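Local coordinates for protein soluble epoxide hydrolase (Bacillus megaterium, PDB 4INZ) that is a soluble member of the alpha/beta hydrolase superfamily, with a mostly parallel central sheet and a helical cap inserted between two of its strands, at residues Asn138-Glu148 with Phe259-Tyr270; Asn178-Ile187 with Tyr204-Val213. The protein carries 1 engineered substitution. All coordinates share one frame; numbering follows the deposited sequence.

Overall arrangement
From the N terminus the chain builds the first strands of the central sheet and reaches strand 131-137, after which Asn138-Glu148 leads into helix 142-151. A largely helical excursion follows, and within it interaction 2 closes a short loop: helix 169-193 turns back through helix 198-210, so that Asn178-Ile187 meets Tyr204-Val213. The chain then returns to the sheet as strand 248-253, and the loop before strand 274-279 brings Phe259-Tyr270 onto Asn138-Glu148. Interaction 1 thus closes a far longer loop, with interaction 2 lying wholly within it. The contacts do not touch; their centres are about 29 Å apart, one beside the sheet and the other between two cap helices.

Interaction 1 of 2, residues Asn138-Glu148 with Phe259-Tyr270; sequences NGPHPYTFMRE and FMPENLDGIEEY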
loop_
_atom_site.group_PDB
_atom_site.type_symbol
_atom_site.label_atom_id
_atom_site.label_comp_id
_atom_site.label_asym_id
_atom_site.label_seq_id
_atom_site.Cartn_x
_atom_site.Cartn_y
_atom_site.Cartn_z
ATOM N N ASN A 138 -2.203 7.374 1.812
ATOM C CA ASN A 138 -0.812 7.834 1.831
ATOM C C ASN A 138 0.136 6.870 1.129
ATOM O O ASN A 138 0.167 5.690 1.455
ATOM C CB ASN A 138 -0.341 8.050 3.271
ATOM C CG ASN A 138 -1.040 9.200 3.933
ATOM O OD1 ASN A 138 -0.408 10.181 4.340
ATOM N ND2 ASN A 138 -2.359 9.109 4.019
ATOM N N GLY A 139 0.913 7.384 0.183
ATOM C CA GLY A 139 1.835 6.570 -0.594
ATOM C C GLY A 139 2.187 7.320 -1.862
ATOM O O GLY A 139 1.627 8.378 -2.126
ATOM N N PRO A 140 3.110 6.776 -2.661
ATOM C CA PRO A 140 3.627 7.561 -3.788
ATOM C C PRO A 140 2.807 7.451 -5.078
ATOM O O PRO A 140 2.569 6.348 -5.575
ATOM C CB PRO A 140 5.020 6.968 -3.998
ATOM C CG PRO A 140 4.844 5.507 -3.615
ATOM C CD PRO A 140 3.841 5.512 -2.470
ATOM N N HIS A 141 2.382 8.596 -5.611
ATOM C CA HIS A 141 1.904 8.647 -6.987
ATOM C C HIS A 141 3.135 8.546 -7.881
ATOM O O HIS A 141 4.147 9.182 -7.606
ATOM C CB HIS A 141 1.161 9.960 -7.266
ATOM C CG HIS A 141 0.723 10.107 -8.690
ATOM N ND1 HIS A 141 1.468 10.780 -9.636
ATOM C CD2 HIS A 141 -0.378 9.652 -9.334
ATOM C CE1 HIS A 141 0.841 10.738 -10.799
ATOM N NE2 HIS A 141 -0.280 10.056 -10.644
ATOM N N PRO A 142 3.069 7.728 -8.941
ATOM C CA PRO A 142 4.269 7.468 -9.749
ATOM C C PRO A 142 5.020 8.723 -10.194
ATOM O O PRO A 142 6.252 8.715 -10.222
ATOM C CB PRO A 142 3.710 6.717 -10.956
ATOM C CG PRO A 142 2.539 5.973 -10.391
ATOM C CD PRO A 142 1.920 6.926 -9.391
ATOM N N TYR A 143 4.300 9.784 -10.534
ATOM C CA TYR A 143 4.954 10.960 -11.110
ATOM C C TYR A 143 5.257 12.047 -10.087
ATOM O O TYR A 143 6.374 12.566 -10.047
ATOM C CB TYR A 143 4.146 11.526 -12.283
ATOM C CG TYR A 143 4.165 10.639 -13.508
ATOM C CD1 TYR A 143 3.200 9.655 -13.691
ATOM C CD2 TYR A 143 5.161 10.773 -14.474
ATOM C CE1 TYR A 143 3.217 8.835 -14.803
ATOM C CE2 TYR A 143 5.185 9.960 -15.591
ATOM C CZ TYR A 143 4.213 8.992 -15.752
ATOM O OH TYR A 143 4.232 8.182 -16.864
ATOM N N THR A 144 4.277 12.400 -9.260
ATOM C CA THR A 144 4.514 13.453 -8.284
ATOM C C THR A 144 5.570 13.052 -7.259
ATOM O O THR A 144 6.292 13.905 -6.749
ATOM C CB THR A 144 3.219 13.929 -7.573
ATOM O OG1 THR A 144 2.673 12.868 -6.775
ATOM C CG2 THR A 144 2.184 14.410 -8.593
ATOM N N PHE A 145 5.674 11.756 -6.959
ATOM C CA PHE A 145 6.660 11.326 -5.972
ATOM C C PHE A 145 8.086 11.591 -6.434
ATOM O O PHE A 145 8.927 12.045 -5.655
ATOM C CB PHE A 145 6.509 9.848 -5.609
ATOM C CG PHE A 145 7.452 9.407 -4.530
ATOM C CD1 PHE A 145 7.377 9.965 -3.261
ATOM C CD2 PHE A 145 8.416 8.441 -4.776
ATOM C CE1 PHE A 145 8.240 9.564 -2.258
ATOM C CE2 PHE A 145 9.281 8.038 -3.774
ATOM C CZ PHE A 145 9.195 8.604 -2.517
ATOM N N MET A 146 8.368 11.293 -7.697
ATOM C CA MET A 146 9.690 11.578 -8.246
ATOM C C MET A 146 9.950 13.085 -8.250
ATOM O O MET A 146 11.055 13.535 -7.957
ATOM C CB MET A 146 9.828 11.003 -9.653
ATOM C CG MET A 146 9.722 9.491 -9.690
ATOM S SD MET A 146 10.997 8.645 -8.722
ATOM C CE MET A 146 12.457 8.949 -9.737
ATOM N N ARG A 147 8.922 13.862 -8.569
ATOM C CA ARG A 147 9.046 15.314 -8.531
ATOM C C ARG A 147 9.479 15.795 -7.141
ATOM O O ARG A 147 10.354 16.647 -7.010
ATOM C CB ARG A 147 7.723 15.965 -8.926
ATOM C CG ARG A 147 7.769 17.482 -9.054
ATOM C CD ARG A 147 6.363 18.038 -9.157
ATOM N NE ARG A 147 5.577 17.707 -7.972
ATOM C CZ ARG A 147 4.249 17.719 -7.919
ATOM N NH1 ARG A 147 3.540 18.038 -8.995
ATOM N NH2 ARG A 147 3.627 17.401 -6.787
ATOM N N GLU A 148 8.860 15.251 -6.100
ATOM C CA GLU A 148 9.179 15.676 -4.740
ATOM C C GLU A 148 10.549 15.176 -4.276
ATOM O O GLU A 148 11.271 15.893 -3.583
ATOM C CB GLU A 148 8.075 15.262 -3.765
ATOM C CG GLU A 148 6.703 15.807 -4.147
ATOM C CD GLU A 148 6.677 17.334 -4.247
ATOM O OE1 GLU A 148 7.260 18.004 -3.367
ATOM O OE2 GLU A 148 6.073 17.862 -5.207
ATOM N N PHE A 259 5.415 10.709 3.896
ATOM C CA PHE A 259 5.017 11.333 2.633
ATOM C C PHE A 259 4.486 12.741 2.883
ATOM O O PHE A 259 3.505 12.929 3.603
ATOM C CB PHE A 259 3.983 10.476 1.889
ATOM C CG PHE A 259 4.508 9.134 1.469
ATOM C CD1 PHE A 259 5.215 8.988 0.284
ATOM C CD2 PHE A 259 4.311 8.019 2.266
ATOM C CE1 PHE A 259 5.712 7.750 -0.096
ATOM C CE2 PHE A 259 4.804 6.780 1.886
ATOM C CZ PHE A 259 5.511 6.647 0.704
ATOM N N MET A 260 5.156 13.724 2.292
ATOM C CA MET A 260 4.836 15.133 2.502
ATOM C C MET A 260 3.582 15.531 1.744
ATOM O O MET A 260 3.231 14.906 0.749
ATOM C CB MET A 260 6.019 16.009 2.076
ATOM C CG MET A 260 7.296 15.761 2.868
ATOM S SD MET A 260 7.137 16.145 4.632
ATOM C CE MET A 260 6.757 14.534 5.327
ATOM N N PRO A 261 2.890 16.576 2.216
ATOM C CA PRO A 261 1.640 16.994 1.575
ATOM C C PRO A 261 1.818 17.384 0.109
ATOM O O PRO A 261 0.868 17.246 -0.664
ATOM C CB PRO A 261 1.221 18.224 2.396
ATOM C CG PRO A 261 1.867 18.035 3.716
ATOM C CD PRO A 261 3.172 17.351 3.437
ATOM N N GLU A 262 3.003 17.865 -0.269
ATOM C CA GLU A 262 3.228 18.343 -1.638
ATOM C C GLU A 262 3.115 17.240 -2.694
ATOM O O GLU A 262 3.046 17.526 -3.889
ATOM C CB GLU A 262 4.575 19.060 -1.764
ATOM C CG GLU A 262 4.642 20.402 -1.045
ATOM C CD GLU A 262 4.866 20.258 0.448
ATOM O OE1 GLU A 262 5.244 19.153 0.893
ATOM O OE2 GLU A 262 4.659 21.248 1.179
ATOM N N ASN A 263 3.096 15.982 -2.256
ATOM C CA ASN A 263 2.882 14.877 -3.182
ATOM C C ASN A 263 1.560 15.033 -3.918
ATOM O O ASN A 263 1.370 14.472 -4.994
ATOM C CB ASN A 263 2.926 13.534 -2.442
ATOM C CG ASN A 263 4.335 13.094 -2.140
ATOM O OD1 ASN A 263 5.010 12.534 -2.997
ATOM N ND2 ASN A 263 4.798 13.359 -0.923
ATOM N N LEU A 264 0.652 15.812 -3.335
ATOM C CA LEU A 264 -0.679 15.977 -3.902
ATOM C C LEU A 264 -0.791 17.193 -4.812
ATOM O O LEU A 264 -1.778 17.337 -5.535
ATOM C CB LEU A 264 -1.714 16.084 -2.787
ATOM C CG LEU A 264 -1.753 14.832 -1.909
ATOM C CD1 LEU A 264 -2.892 14.941 -0.923
ATOM C CD2 LEU A 264 -1.913 13.607 -2.790
ATOM N N ASP A 265 0.212 18.063 -4.769
ATOM C CA ASP A 265 0.216 19.259 -5.607
ATOM C C ASP A 265 0.154 18.898 -7.090
ATOM O O ASP A 265 0.992 18.142 -7.593
ATOM C CB ASP A 265 1.463 20.109 -5.345
ATOM C CG ASP A 265 1.496 20.698 -3.943
ATOM O OD1 ASP A 265 0.454 20.684 -3.256
ATOM O OD2 ASP A 265 2.572 21.189 -3.534
ATOM N N GLY A 266 -0.840 19.442 -7.785
ATOM C CA GLY A 266 -0.956 19.276 -9.221
ATOM C C GLY A 266 -1.178 17.843 -9.671
ATOM O O GLY A 266 -0.943 17.503 -10.831
ATOM N N ILE A 267 -1.631 16.995 -8.755
ATOM C CA ILE A 267 -1.864 15.598 -9.094
ATOM C C ILE A 267 -2.939 15.477 -10.183
ATOM O O ILE A 267 -2.922 14.535 -10.976
ATOM C CB ILE A 267 -2.205 14.753 -7.838
ATOM C CG1 ILE A 267 -2.142 13.257 -8.154
ATOM C CG2 ILE A 267 -3.555 15.151 -7.256
ATOM C CD1 ILE A 267 -2.056 12.402 -6.916
ATOM N N GLU A 268 -3.842 16.454 -10.247
ATOM C CA GLU A 268 -4.915 16.426 -11.239
ATOM C C GLU A 268 -4.409 16.526 -12.681
ATOM O O GLU A 268 -5.136 16.193 -13.615
ATOM C CB GLU A 268 -5.958 17.520 -10.972
ATOM C CG GLU A 268 -5.475 18.939 -11.210
ATOM C CD GLU A 268 -4.834 19.562 -9.982
ATOM O OE1 GLU A 268 -4.552 18.828 -9.010
ATOM O OE2 GLU A 268 -4.618 20.793 -9.987
ATOM N N GLU A 269 -3.179 16.996 -12.863
ATOM C CA GLU A 269 -2.574 17.019 -14.191
ATOM C C GLU A 269 -2.340 15.590 -14.683
ATOM O O GLU A 269 -2.400 15.317 -15.887
ATOM C CB GLU A 269 -1.246 17.784 -14.181
ATOM C CG GLU A 269 -0.562 17.832 -15.551
ATOM C CD GLU A 269 0.954 17.998 -15.473
ATOM O OE1 GLU A 269 1.662 17.381 -16.304
ATOM O OE2 GLU A 269 1.439 18.745 -14.594
ATOM N N TYR A 270 -2.066 14.686 -13.745
ATOM C CA TYR A 270 -1.790 13.289 -14.072
ATOM C C TYR A 270 -3.031 12.430 -13.958
ATOM O O TYR A 270 -3.111 11.362 -14.563
ATOM C CB TYR A 270 -0.716 12.724 -13.143
ATOM C CG TYR A 270 0.607 13.425 -13.272
ATOM C CD1 TYR A 270 1.478 13.117 -14.312
ATOM C CD2 TYR A 270 0.988 14.398 -12.360
ATOM C CE1 TYR A 270 2.690 13.766 -14.439
ATOM C CE2 TYR A 270 2.199 15.049 -12.478
ATOM C CZ TYR A 270 3.046 14.729 -13.517
ATOM O OH TYR A 270 4.253 15.377 -13.635
HETATM O O HOH W 1 3.352 11.155 -4.743
HETATM O O HOH W 2 4.076 18.352 -11.854
HETATM O O HOH W 3 4.939 20.921 -5.068
#
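Phe259 sets one ring face against Gly139 CA, which stands 3.8 Å from the ring centroid and 9° off the normal. Pro140 and Phe145 wall the same hollow: Pro140 CD and Phe145 CE1 both come to Phe259 CE1 at 3.8 Å. The Phe145 ring reaches there because CG is anti to the backbone N (chi1 -176°), and Asn263 OD1 lies at its edge.

At the other end the bump is Tyr143 CB, seated over one face of the Tyr270 ring, 3.6 Å from its centroid. The two tyrosine rings run nearly parallel, 9° apart, but are slid so far that they barely overlap. His141 completes the aromatic cluster, its CE1 pressed to Tyr270 CB at 3.4 Å. Its ring is held between Ile267 CG1 on one face and Pro142 CD on the other, while ND1 caps the helix by accepting from Thr144 N, and NE2 bonds to Tyr125 OH.

Between these hydrophobic ends Thr144 projects into the bend of 259-270, its CG2 beside the Tyr270 ring and its OG1 donating to a lone pair of Asn263 O at 2.7 Å. One water accepts from His141 N and donates to Thr144 OG1 and Asn263 OD1. Arg147 spans the next gap: NH1 and NH2 both grip Asp265 O end-on, each at 2.9 Å, while NE and NH2 hold Glu148 OE2 side-on.

The helix therefore supplies hydroxyl and guanidinium donors to backbone carbonyls of the loop. The two grips of Arg147, side-on to Glu148 OE2 and end-on to Asp265 O, together hold the guanidinium, and its positive charge would probably temper the negative charge of Glu148.

Interaction 2 of 2, residues Asn178-Ile187 with Tyr204-Val213; sequences NFSGLRKLVI and YMNSWENGSV
Tyr204 O is gripped by two donors from its own helix, Ser207 OG at 2.7 Å and Trp208 N at 3.1 Å. The same oxygen lies over one face of the Trp208 indole, and the opposite face is given to Leu182. There Leu182 CB sits 3.5 Å from the centroid of the six-membered ring, 7° off its normal, while CD1 reaches along the face to Trp208 CG at 3.7 Å. Ile187 CG1 meets the indole edge at CH2, and its CD1 carries on to Tyr204 CB. Val186 CG1 touches the Tyr204 ring off-centre, from beside CE1. The polar ends of both aromatics are satisfied by the loop after strand 40-44: Trp208 NE1 donates to Pro48 O, and Tyr204 OH bonds to Asp49 OD1.

Phe179 is a knob seated in a hole formed by Met205, Trp208, Glu209 and Val213. Trp208 CB lies over the centre of the phenyl face, 3.8 Å from the centroid; Glu209 CD and Val213 CG2 stand at the ring edge. Asn178 and Phe179 have left-handed helical backbone angles, at a kink in helix 169-193. Arg183 braces this kink, with NE donating to Asn178 O at 2.9 Å and NH1 to Asp177 O. Its aliphatic part meets Met205, whose chain bends at chi2 to bring SD to 3.9 Å from Arg183 CG.

No hydrogen bond joins the two segments, so they are held by apolar and CH-pi contacts. The helical parts run 133° apart in direction, their axes 10.7 Å from each other at closest approach. Both helices belong to the helical excursion between strands 131-137 and 248-253, consistent with the cap that epoxide hydrolases of this fold carry there.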
loop_
_atom_site.group_PDB
_atom_site.type_symbol
_atom_site.label_atom_id
_atom_site.label_comp_id
_atom_site.label_asym_id
_atom_site.label_seq_id
_atom_site.Cartn_x
_atom_site.Cartn_y
_atom_site.Cartn_z
ATOM N N ASN A 178 11.921 -9.517 19.853
ATOM C CA ASN A 178 10.492 -9.570 19.604
ATOM C C ASN A 178 10.051 -8.475 18.626
ATOM O O ASN A 178 9.064 -7.785 18.855
ATOM C CB ASN A 178 9.747 -9.466 20.942
ATOM C CG ASN A 178 8.264 -9.736 20.813
ATOM O OD1 ASN A 178 7.444 -9.081 21.465
ATOM N ND2 ASN A 178 7.906 -10.701 19.970
ATOM N N PHE A 179 10.803 -8.327 17.537
ATOM C CA PHE A 179 10.488 -7.351 16.491
ATOM C C PHE A 179 10.404 -5.920 17.020
ATOM O O PHE A 179 9.491 -5.172 16.671
ATOM C CB PHE A 179 9.200 -7.741 15.766
ATOM C CG PHE A 179 9.256 -9.112 15.150
ATOM C CD1 PHE A 179 9.774 -9.295 13.874
ATOM C CD2 PHE A 179 8.826 -10.219 15.860
ATOM C CE1 PHE A 179 9.846 -10.561 13.310
ATOM C CE2 PHE A 179 8.896 -11.498 15.306
ATOM C CZ PHE A 179 9.408 -11.668 14.030
ATOM N N SER A 180 11.378 -5.541 17.842
ATOM C CA SER A 180 11.366 -4.247 18.509
ATOM C C SER A 180 11.297 -3.082 17.526
ATOM O O SER A 180 10.585 -2.109 17.764
ATOM C CB SER A 180 12.593 -4.101 19.412
ATOM O OG SER A 180 13.782 -4.347 18.684
ATOM N N GLY A 181 12.031 -3.181 16.420
ATOM C CA GLY A 181 12.039 -2.110 15.438
ATOM C C GLY A 181 10.663 -1.881 14.838
ATOM O O GLY A 181 10.240 -0.738 14.627
ATOM N N LEU A 182 9.959 -2.972 14.560
ATOM C CA LEU A 182 8.617 -2.887 13.986
ATOM C C LEU A 182 7.597 -2.443 15.032
ATOM O O LEU A 182 6.660 -1.704 14.728
ATOM C CB LEU A 182 8.210 -4.231 13.375
ATOM C CG LEU A 182 9.062 -4.704 12.195
ATOM C CD1 LEU A 182 8.753 -6.156 11.838
ATOM C CD2 LEU A 182 8.868 -3.792 10.981
ATOM N N ARG A 183 7.780 -2.901 16.266
ATOM C CA ARG A 183 6.905 -2.488 17.363
ATOM C C ARG A 183 6.955 -0.981 17.567
ATOM O O ARG A 183 5.925 -0.330 17.769
ATOM C CB ARG A 183 7.292 -3.192 18.667
ATOM C CG ARG A 183 6.825 -4.632 18.751
ATOM C CD ARG A 183 6.945 -5.175 20.166
ATOM N NE ARG A 183 8.312 -5.563 20.509
ATOM C CZ ARG A 183 9.074 -4.925 21.392
ATOM N NH1 ARG A 183 10.304 -5.358 21.643
ATOM N NH2 ARG A 183 8.605 -3.859 22.031
ATOM N N LYS A 184 8.158 -0.426 17.525
ATOM C CA LYS A 184 8.317 0.997 17.764
ATOM C C LYS A 184 7.721 1.783 16.609
ATOM O O LYS A 184 7.174 2.866 16.796
ATOM C CB LYS A 184 9.791 1.338 17.975
ATOM C CG LYS A 184 10.378 0.664 19.216
ATOM C CD LYS A 184 11.813 1.093 19.497
ATOM C CE LYS A 184 12.326 0.483 20.802
ATOM N NZ LYS A 184 12.296 -1.007 20.797
ATOM N N LEU A 185 7.798 1.211 15.416
ATOM C CA LEU A 185 7.315 1.879 14.217
ATOM C C LEU A 185 5.789 1.947 14.172
ATOM O O LEU A 185 5.221 3.007 13.910
ATOM C CB LEU A 185 7.867 1.181 12.972
ATOM C CG LEU A 185 7.603 1.811 11.609
ATOM C CD1 LEU A 185 8.048 3.267 11.593
ATOM C CD2 LEU A 185 8.320 1.010 10.524
ATOM N N VAL A 186 5.132 0.827 14.456
ATOM C CA VAL A 186 3.685 0.712 14.269
ATOM C C VAL A 186 2.883 0.466 15.548
ATOM O O VAL A 186 1.807 1.036 15.732
ATOM C CB VAL A 186 3.360 -0.419 13.265
ATOM C CG1 VAL A 186 1.894 -0.835 13.367
ATOM C CG2 VAL A 186 3.706 0.023 11.856
ATOM N N ILE A 187 3.394 -0.390 16.427
ATOM C CA ILE A 187 2.626 -0.799 17.597
ATOM C C ILE A 187 2.540 0.296 18.652
ATOM O O ILE A 187 1.455 0.655 19.113
ATOM C CB ILE A 187 3.213 -2.067 18.252
ATOM C CG1 ILE A 187 3.178 -3.237 17.264
ATOM C CG2 ILE A 187 2.448 -2.411 19.525
ATOM C CD1 ILE A 187 1.819 -3.464 16.647
ATOM N N TYR A 204 -0.774 -8.279 14.625
ATOM C CA TYR A 204 0.438 -7.748 14.019
ATOM C C TYR A 204 1.650 -8.593 14.386
ATOM O O TYR A 204 2.466 -8.914 13.521
ATOM C CB TYR A 204 0.673 -6.303 14.447
ATOM C CG TYR A 204 0.143 -5.283 13.468
ATOM C CD1 TYR A 204 0.957 -4.778 12.466
ATOM C CD2 TYR A 204 -1.166 -4.822 13.550
ATOM C CE1 TYR A 204 0.495 -3.834 11.575
ATOM C CE2 TYR A 204 -1.644 -3.875 12.653
ATOM C CZ TYR A 204 -0.807 -3.388 11.666
ATOM O OH TYR A 204 -1.268 -2.444 10.770
ATOM N N MET A 205 1.773 -8.951 15.663
ATOM C CA MET A 205 2.909 -9.755 16.096
ATOM C C MET A 205 2.923 -11.091 15.361
ATOM O O MET A 205 3.973 -11.544 14.902
ATOM C CB MET A 205 2.890 -9.992 17.610
ATOM C CG MET A 205 3.048 -8.725 18.450
ATOM S SD MET A 205 4.528 -7.767 18.054
ATOM C CE MET A 205 5.816 -8.962 18.398
ATOM N N ASN A 206 1.760 -11.733 15.268
ATOM C CA ASN A 206 1.647 -12.957 14.483
ATOM C C ASN A 206 2.098 -12.755 13.038
ATOM O O ASN A 206 2.772 -13.620 12.460
ATOM C CB ASN A 206 0.208 -13.476 14.478
ATOM C CG ASN A 206 -0.197 -14.102 15.790
ATOM O OD1 ASN A 206 0.646 -14.432 16.632
ATOM N ND2 ASN A 206 -1.505 -14.285 15.967
ATOM N N SER A 207 1.709 -11.627 12.447
ATOM C CA SER A 207 2.032 -11.373 11.049
ATOM C C SER A 207 3.539 -11.301 10.841
ATOM O O SER A 207 4.052 -11.765 9.828
ATOM C CB SER A 207 1.357 -10.097 10.525
ATOM O OG SER A 207 2.085 -8.927 10.875
ATOM N N TRP A 208 4.246 -10.728 11.811
ATOM C CA TRP A 208 5.698 -10.595 11.707
ATOM C C TRP A 208 6.411 -11.927 11.953
ATOM O O TRP A 208 7.428 -12.229 11.312
ATOM C CB TRP A 208 6.196 -9.495 12.645
ATOM C CG TRP A 208 5.678 -8.144 12.219
ATOM C CD1 TRP A 208 5.359 -7.756 10.946
ATOM C CD2 TRP A 208 5.389 -7.030 13.063
ATOM N NE1 TRP A 208 4.904 -6.455 10.947
ATOM C CE2 TRP A 208 4.908 -5.990 12.237
ATOM C CE3 TRP A 208 5.500 -6.803 14.441
ATOM C CZ2 TRP A 208 4.538 -4.744 12.743
ATOM C CZ3 TRP A 208 5.128 -5.559 14.943
ATOM C CH2 TRP A 208 4.651 -4.548 14.092
ATOM N N GLU A 209 5.868 -12.723 12.868
ATOM C CA GLU A 209 6.395 -14.062 13.134
ATOM C C GLU A 209 6.225 -14.947 11.911
ATOM O O GLU A 209 7.095 -15.756 11.593
ATOM C CB GLU A 209 5.658 -14.702 14.313
ATOM C CG GLU A 209 5.851 -13.979 15.633
ATOM C CD GLU A 209 6.947 -14.575 16.507
ATOM O OE1 GLU A 209 7.601 -15.564 16.106
ATOM O OE2 GLU A 209 7.147 -14.041 17.616
ATOM N N ASN A 210 5.088 -14.802 11.235
ATOM C CA ASN A 210 4.764 -15.634 10.072
ATOM C C ASN A 210 5.399 -15.136 8.773
ATOM O O ASN A 210 5.736 -15.927 7.885
ATOM C CB ASN A 210 3.240 -15.732 9.906
ATOM C CG ASN A 210 2.589 -16.552 11.008
ATOM O OD1 ASN A 210 3.168 -17.529 11.477
ATOM N ND2 ASN A 210 1.382 -16.161 11.422
ATOM N N GLY A 211 5.563 -13.824 8.672
ATOM C CA GLY A 211 6.104 -13.200 7.479
ATOM C C GLY A 211 7.616 -13.222 7.477
ATOM O O GLY A 211 8.231 -13.854 8.328
ATOM N N SER A 212 8.213 -12.517 6.518
ATOM C CA SER A 212 9.663 -12.435 6.401
ATOM C C SER A 212 10.116 -10.986 6.296
ATOM O O SER A 212 9.807 -10.294 5.320
ATOM C CB SER A 212 10.149 -13.196 5.173
ATOM O OG SER A 212 11.511 -12.890 4.912
ATOM N N VAL A 213 10.856 -10.527 7.296
ATOM C CA VAL A 213 11.387 -9.174 7.253
ATOM C C VAL A 213 12.336 -9.016 6.067
ATOM O O VAL A 213 12.369 -7.965 5.425
ATOM C CB VAL A 213 12.077 -8.788 8.574
ATOM C CG1 VAL A 213 12.813 -7.457 8.422
ATOM C CG2 VAL A 213 11.044 -8.707 9.688
#